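Local coordinates for protein 2-ON-2 hemoglobin (Agrobacterium tumefaciens, PDB 2XYK) that binds heme b and, like other group II truncated hemoglobins, probably binds oxygen reversibly at the heme iron, at residues L21-L32 with W93-T104. Sequence-based numbering, arbitrary orientation.
Sequences LTRRFYELMDTL and WLLCFRRAMDET. With HEM (protoporphyrin IX containing Fe), chain C.
Phe25 drives its CZ edge against one face of the Trp93 indole, 3.4 Å from NE1, while heme atom CHC lies over the opposite face. The two rings form a T-shaped pair with planes at 65°, and Phe97 in turn points its edge at the face of Phe25. This aromatic cluster lies where helix 14-31 meets helix 87-104 in the 2-on-2 globin fold; the axes of segments 21-31 and 93-104 approach to 8.4 Å and run in roughly opposite directions at a steep angle. Phe25 fits as a knob among Trp93, Cys96, Phe97 and Ala100, its CG anti to the backbone N (chi1 176°), which brings Trp93 O, Cys96 C and Phe97 N to the ring edge, near its plane. A flat, wide indole suits Trp93: it fills the space between Phe25 and the porphyrin, yet its N-H gives a 2.8 Å hydrogen bond from NE1 to the water bound to the heme iron. His80 is the axial protein ligand of that iron.

Small Ala100 lets the helices come close, its CB 3.6 Å from Phe25 N, and Leu21 pushes CD1 between Met101 and Thr104. Towards the solvent the contact turns ionic. Arg24 and Arg99 share Glu103, whose two oxygens they divide, and Arg24 also grips Glu27 through NH1. Leu28 CD2 lies over a face of both guanidinium groups, whose planes are 79° apart, so one apolar methyl packs against both flat charged groups. The arginine chains suit this edge, with aliphatic stems to pack and charged ends to pair: Arg24 NE meets Glu103 OE1 at 2.6 Å, nearly in the guanidinium plane.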
loop_
_atom_site.group_PDB
_atom_site.type_symbol
_atom_site.label_atom_id
_atom_site.label_comp_id
_atom_site.label_asym_id
_atom_site.label_seq_id
_atom_site.Cartn_x
_atom_site.Cartn_y
_atom_site.Cartn_z
ATOM N N LEU A 21 -8.445 0.932 -3.901
ATOM C CA LEU A 21 -7.188 0.202 -3.825
ATOM C C LEU A 21 -6.957 -0.318 -2.407
ATOM O O LEU A 21 -6.723 -1.496 -2.214
ATOM C CB LEU A 21 -6.014 1.080 -4.277
ATOM C CG LEU A 21 -4.607 0.477 -4.159
ATOM C CD1 LEU A 21 -4.374 -0.709 -5.130
ATOM C CD2 LEU A 21 -3.603 1.572 -4.418
ATOM N N THR A 22 -7.023 0.574 -1.427
ATOM C CA THR A 22 -6.664 0.237 -0.055
ATOM C C THR A 22 -7.710 -0.718 0.553
ATOM O O THR A 22 -7.353 -1.628 1.295
ATOM C CB THR A 22 -6.501 1.528 0.787
ATOM O OG1 THR A 22 -5.571 2.404 0.128
ATOM C CG2 THR A 22 -5.958 1.228 2.177
ATOM N N ARG A 23 -8.994 -0.498 0.231
ATOM C CA ARG A 23 -10.080 -1.382 0.661
ATOM C C ARG A 23 -9.893 -2.779 0.136
ATOM O O ARG A 23 -10.040 -3.736 0.898
ATOM C CB ARG A 23 -11.467 -0.865 0.246
ATOM C CG ARG A 23 -12.687 -1.741 0.702
ATOM C CD ARG A 23 -12.939 -1.673 2.224
ATOM N NE ARG A 23 -12.935 -0.295 2.714
ATOM C CZ ARG A 23 -14.013 0.453 2.943
ATOM N NH1 ARG A 23 -15.245 -0.021 2.755
ATOM N NH2 ARG A 23 -13.858 1.695 3.378
ATOM N N ARG A 24 -9.617 -2.902 -1.169
ATOM C CA ARG A 24 -9.445 -4.212 -1.784
ATOM C C ARG A 24 -8.199 -4.940 -1.250
ATOM O O ARG A 24 -8.205 -6.161 -1.150
ATOM C CB ARG A 24 -9.371 -4.088 -3.321
ATOM C CG ARG A 24 -9.311 -5.440 -4.074
ATOM C CD ARG A 24 -10.570 -6.310 -3.745
ATOM N NE ARG A 24 -10.600 -7.576 -4.491
ATOM C CZ ARG A 24 -11.222 -8.690 -4.099
ATOM N NH1 ARG A 24 -11.856 -8.740 -2.935
ATOM N NH2 ARG A 24 -11.187 -9.771 -4.875
ATOM N N PHE A 25 -7.130 -4.189 -0.958
ATOM C CA PHE A 25 -5.886 -4.749 -0.384
ATOM C C PHE A 25 -6.103 -5.483 0.946
ATOM O O PHE A 25 -5.675 -6.618 1.097
ATOM C CB PHE A 25 -4.854 -3.632 -0.190
ATOM C CG PHE A 25 -3.574 -4.076 0.478
ATOM C CD1 PHE A 25 -2.707 -4.967 -0.158
ATOM C CD2 PHE A 25 -3.211 -3.562 1.730
ATOM C CE1 PHE A 25 -1.500 -5.373 0.457
ATOM C CE2 PHE A 25 -2.014 -3.967 2.350
ATOM C CZ PHE A 25 -1.161 -4.870 1.702
ATOM N N TYR A 26 -6.754 -4.820 1.907
ATOM C CA TYR A 26 -7.012 -5.410 3.230
ATOM C C TYR A 26 -8.070 -6.521 3.145
ATOM O O TYR A 26 -7.981 -7.504 3.864
ATOM C CB TYR A 26 -7.354 -4.331 4.282
ATOM C CG TYR A 26 -6.118 -3.520 4.625
ATOM C CD1 TYR A 26 -5.118 -4.061 5.400
ATOM C CD2 TYR A 26 -5.918 -2.251 4.089
ATOM C CE1 TYR A 26 -3.957 -3.358 5.667
ATOM C CE2 TYR A 26 -4.776 -1.529 4.370
ATOM C CZ TYR A 26 -3.796 -2.092 5.146
ATOM O OH TYR A 26 -2.657 -1.387 5.414
ATOM N N GLU A 27 -9.037 -6.371 2.236
ATOM C CA GLU A 27 -10.011 -7.443 1.944
ATOM C C GLU A 27 -9.325 -8.727 1.467
ATOM O O GLU A 27 -9.540 -9.810 2.038
ATOM C CB GLU A 27 -10.992 -6.956 0.881
ATOM C CG GLU A 27 -12.198 -7.839 0.652
ATOM C CD GLU A 27 -13.048 -7.348 -0.542
ATOM O OE1 GLU A 27 -12.572 -6.477 -1.312
ATOM O OE2 GLU A 27 -14.197 -7.841 -0.708
ATOM N N LEU A 28 -8.494 -8.614 0.427
ATOM C CA LEU A 28 -7.710 -9.776 -0.022
ATOM C C LEU A 28 -6.836 -10.338 1.115
ATOM O O LEU A 28 -6.698 -11.541 1.254
ATOM C CB LEU A 28 -6.865 -9.441 -1.263
ATOM C CG LEU A 28 -7.645 -9.182 -2.570
ATOM C CD1 LEU A 28 -6.717 -8.649 -3.643
ATOM C CD2 LEU A 28 -8.424 -10.437 -3.075
ATOM N N MET A 29 -6.274 -9.457 1.943
ATOM C CA MET A 29 -5.385 -9.883 3.026
ATOM C C MET A 29 -6.164 -10.672 4.080
ATOM O O MET A 29 -5.654 -11.617 4.657
ATOM C CB MET A 29 -4.676 -8.683 3.662
ATOM C CG MET A 29 -3.527 -9.102 4.575
ATOM S SD MET A 29 -3.010 -7.832 5.720
ATOM C CE MET A 29 -2.449 -6.580 4.567
ATOM N N ASP A 30 -7.421 -10.279 4.276
ATOM C CA ASP A 30 -8.313 -10.888 5.246
ATOM C C ASP A 30 -9.014 -12.165 4.747
ATOM O O ASP A 30 -9.505 -12.954 5.563
ATOM C CB ASP A 30 -9.343 -9.849 5.712
ATOM C CG ASP A 30 -9.885 -10.154 7.105
ATOM O OD1 ASP A 30 -9.152 -10.756 7.932
ATOM O OD2 ASP A 30 -11.051 -9.804 7.370
ATOM N N THR A 31 -9.078 -12.358 3.423
ATOM C CA THR A 31 -9.922 -13.413 2.845
ATOM C C THR A 31 -9.163 -14.485 2.078
ATOM O O THR A 31 -9.662 -15.601 1.967
ATOM C CB THR A 31 -11.098 -12.878 1.946
ATOM O OG1 THR A 31 -10.569 -12.244 0.787
ATOM C CG2 THR A 31 -12.007 -11.907 2.704
ATOM N N LEU A 32 -7.970 -14.154 1.567
ATOM C CA LEU A 32 -7.140 -15.143 0.874
ATOM C C LEU A 32 -6.376 -16.006 1.868
ATOM O O LEU A 32 -5.648 -15.472 2.722
ATOM C CB LEU A 32 -6.130 -14.486 -0.074
ATOM C CG LEU A 32 -6.577 -13.688 -1.307
ATOM C CD1 LEU A 32 -5.347 -13.212 -2.048
ATOM C CD2 LEU A 32 -7.487 -14.499 -2.256
ATOM N N TRP A 93 2.116 -9.885 1.318
ATOM C CA TRP A 93 1.773 -8.456 1.219
ATOM C C TRP A 93 1.807 -8.056 -0.277
ATOM O O TRP A 93 0.884 -7.465 -0.824
ATOM C CB TRP A 93 2.821 -7.634 2.041
ATOM C CG TRP A 93 2.490 -6.156 2.243
ATOM C CD1 TRP A 93 1.976 -5.565 3.383
ATOM C CD2 TRP A 93 2.628 -5.097 1.272
ATOM N NE1 TRP A 93 1.811 -4.199 3.174
ATOM C CE2 TRP A 93 2.215 -3.893 1.897
ATOM C CE3 TRP A 93 3.077 -5.049 -0.062
ATOM C CZ2 TRP A 93 2.228 -2.665 1.229
ATOM C CZ3 TRP A 93 3.077 -3.823 -0.735
ATOM C CH2 TRP A 93 2.672 -2.651 -0.084
ATOM N N LEU A 94 2.883 -8.419 -0.949
ATOM C CA LEU A 94 3.047 -8.118 -2.380
ATOM C C LEU A 94 1.988 -8.815 -3.238
ATOM O O LEU A 94 1.495 -8.248 -4.216
ATOM C CB LEU A 94 4.464 -8.496 -2.837
ATOM C CG LEU A 94 5.582 -7.571 -2.329
ATOM C CD1 LEU A 94 6.941 -8.263 -2.516
ATOM C CD2 LEU A 94 5.516 -6.180 -3.090
ATOM N N LEU A 95 1.632 -10.045 -2.867
ATOM C CA LEU A 95 0.528 -10.738 -3.536
ATOM C C LEU A 95 -0.749 -9.903 -3.527
ATOM O O LEU A 95 -1.375 -9.709 -4.584
ATOM C CB LEU A 95 0.270 -12.107 -2.892
ATOM C CG LEU A 95 -1.001 -12.855 -3.310
ATOM C CD1 LEU A 95 -0.825 -13.443 -4.728
ATOM C CD2 LEU A 95 -1.308 -13.928 -2.326
ATOM N N CYS A 96 -1.145 -9.431 -2.347
ATOM C CA CYS A 96 -2.411 -8.694 -2.168
ATOM C C CYS A 96 -2.345 -7.304 -2.808
ATOM O O CYS A 96 -3.304 -6.856 -3.439
ATOM C CB CYS A 96 -2.814 -8.611 -0.675
ATOM S SG CYS A 96 -2.958 -10.246 0.192
ATOM N N PHE A 97 -1.215 -6.621 -2.663
ATOM C CA PHE A 97 -1.070 -5.284 -3.270
ATOM C C PHE A 97 -1.116 -5.358 -4.799
ATOM O O PHE A 97 -1.724 -4.506 -5.418
ATOM C CB PHE A 97 0.199 -4.547 -2.811
ATOM C CG PHE A 97 0.200 -3.075 -3.170
ATOM C CD1 PHE A 97 -0.479 -2.147 -2.368
ATOM C CD2 PHE A 97 0.840 -2.620 -4.329
ATOM C CE1 PHE A 97 -0.504 -0.782 -2.717
ATOM C CE2 PHE A 97 0.828 -1.261 -4.673
ATOM C CZ PHE A 97 0.155 -0.346 -3.875
ATOM N N ARG A 98 -0.463 -6.365 -5.388
ATOM C CA ARG A 98 -0.492 -6.552 -6.845
ATOM C C ARG A 98 -1.906 -6.765 -7.349
ATOM O O ARG A 98 -2.332 -6.092 -8.280
ATOM C CB ARG A 98 0.384 -7.734 -7.271
ATOM C CG ARG A 98 0.747 -7.746 -8.779
ATOM C CD ARG A 98 1.912 -8.717 -9.014
ATOM N NE ARG A 98 1.904 -9.322 -10.347
ATOM N N ARG A 99 -2.624 -7.707 -6.732
ATOM C CA ARG A 99 -3.995 -8.016 -7.124
ATOM C C ARG A 99 -4.957 -6.860 -6.883
ATOM O O ARG A 99 -5.871 -6.648 -7.684
ATOM C CB ARG A 99 -4.522 -9.266 -6.396
ATOM C CG ARG A 99 -5.830 -9.767 -6.967
ATOM C CD ARG A 99 -6.102 -11.244 -6.696
ATOM N NE ARG A 99 -7.544 -11.481 -6.789
ATOM C CZ ARG A 99 -8.172 -12.597 -6.406
ATOM N NH1 ARG A 99 -7.501 -13.628 -5.884
ATOM N NH2 ARG A 99 -9.495 -12.679 -6.535
ATOM N N ALA A 100 -4.775 -6.151 -5.767
ATOM C CA ALA A 100 -5.592 -4.982 -5.486
ATOM C C ALA A 100 -5.398 -3.900 -6.546
ATOM O O ALA A 100 -6.382 -3.293 -6.982
ATOM C CB ALA A 100 -5.342 -4.442 -4.061
ATOM N N MET A 101 -4.149 -3.679 -6.964
ATOM C CA MET A 101 -3.815 -2.723 -8.052
ATOM C C MET A 101 -4.430 -3.136 -9.374
ATOM O O MET A 101 -5.041 -2.318 -10.065
ATOM C CB MET A 101 -2.306 -2.661 -8.323
ATOM C CG MET A 101 -1.470 -1.903 -7.367
ATOM S SD MET A 101 0.103 -1.558 -8.203
ATOM C CE MET A 101 -0.363 -0.030 -8.940
ATOM N N ASP A 102 -4.220 -4.401 -9.736
ATOM C CA ASP A 102 -4.702 -4.948 -11.032
ATOM C C ASP A 102 -6.207 -4.763 -11.116
ATOM O O ASP A 102 -6.734 -4.479 -12.187
ATOM C CB ASP A 102 -4.342 -6.451 -11.205
ATOM C CG ASP A 102 -2.836 -6.692 -11.482
ATOM O OD1 ASP A 102 -2.113 -5.739 -11.856
ATOM O OD2 ASP A 102 -2.363 -7.854 -11.318
ATOM N N GLU A 103 -6.903 -4.912 -9.978
ATOM C CA GLU A 103 -8.360 -4.819 -9.970
ATOM C C GLU A 103 -8.926 -3.396 -9.908
ATOM O O GLU A 103 -10.100 -3.199 -10.207
ATOM C CB GLU A 103 -8.954 -5.691 -8.846
ATOM C CG GLU A 103 -9.045 -7.180 -9.198
ATOM C CD GLU A 103 -9.236 -8.065 -7.953
ATOM O OE1 GLU A 103 -9.788 -7.560 -6.936
ATOM O OE2 GLU A 103 -8.830 -9.253 -8.003
ATOM N N THR A 104 -8.116 -2.408 -9.513
ATOM C CA THR A 104 -8.653 -1.054 -9.224
ATOM C C THR A 104 -8.008 0.046 -10.084
ATOM O O THR A 104 -8.501 1.177 -10.110
ATOM C CB THR A 104 -8.534 -0.648 -7.703
ATOM O OG1 THR A 104 -7.156 -0.620 -7.308
ATOM C CG2 THR A 104 -9.305 -1.596 -6.799
HETATM C CHA HEM C . 1.903 -0.504 8.760
HETATM C CHB HEM C . 3.080 -5.060 7.314
HETATM C CHC HEM C . 5.228 -3.112 3.382
HETATM C CHD HEM C . 3.041 1.105 4.287
HETATM C C1A HEM C . 2.099 -1.880 8.741
HETATM C C2A HEM C . 1.819 -2.800 9.830
HETATM C C3A HEM C . 2.145 -4.040 9.446
HETATM C C4A HEM C . 2.636 -3.974 8.080
HETATM C CMA HEM C . 2.041 -5.375 10.254
HETATM C CAA HEM C . 1.239 -2.343 11.193
HETATM C CBA HEM C . -0.278 -2.110 10.992
HETATM C CGA HEM C . -0.910 -1.094 11.944
HETATM O O1A HEM C . -0.221 -0.330 12.683
HETATM O O2A HEM C . -2.163 -1.026 11.963
HETATM C C1B HEM C . 3.802 -4.951 6.134
HETATM C C2B HEM C . 4.456 -6.009 5.371
HETATM C C3B HEM C . 5.042 -5.442 4.291
HETATM C C4B HEM C . 4.776 -4.018 4.332
HETATM C CMB HEM C . 4.475 -7.510 5.708
HETATM C CAB HEM C . 5.870 -6.111 3.161
HETATM C CBB HEM C . 7.120 -6.522 3.391
HETATM C C1C HEM C . 4.799 -1.821 3.250
HETATM C C2C HEM C . 5.078 -0.952 2.138
HETATM C C3C HEM C . 4.468 0.221 2.363
HETATM C C4C HEM C . 3.790 0.121 3.648
HETATM C CMC HEM C . 5.944 -1.401 0.936
HETATM C CAC HEM C . 4.493 1.473 1.439
HETATM C CBC HEM C . 4.113 1.376 0.145
HETATM C C1D HEM C . 2.603 1.130 5.599
HETATM C C2D HEM C . 2.106 2.290 6.325
HETATM C C3D HEM C . 1.758 1.785 7.715
HETATM C C4D HEM C . 2.073 0.378 7.707
HETATM C CMD HEM C . 1.955 3.732 5.783
HETATM C CAD HEM C . 1.190 2.607 8.899
HETATM C CBD HEM C . 2.444 3.099 9.631
HETATM C CGD HEM C . 2.096 3.771 10.942
HETATM O O1D HEM C . 1.867 3.068 11.963
HETATM O O2D HEM C . 2.044 5.017 10.937
HETATM N NA HEM C . 2.593 -2.627 7.689
HETATM N NB HEM C . 4.008 -3.760 5.454
HETATM N NC HEM C . 4.024 -1.144 4.158
HETATM N ND HEM C . 2.556 0.037 6.445
HETATM FE FE HEM C . 3.317 -1.841 5.939
HETATM O O HOH W 1 1.617 -2.150 5.070
#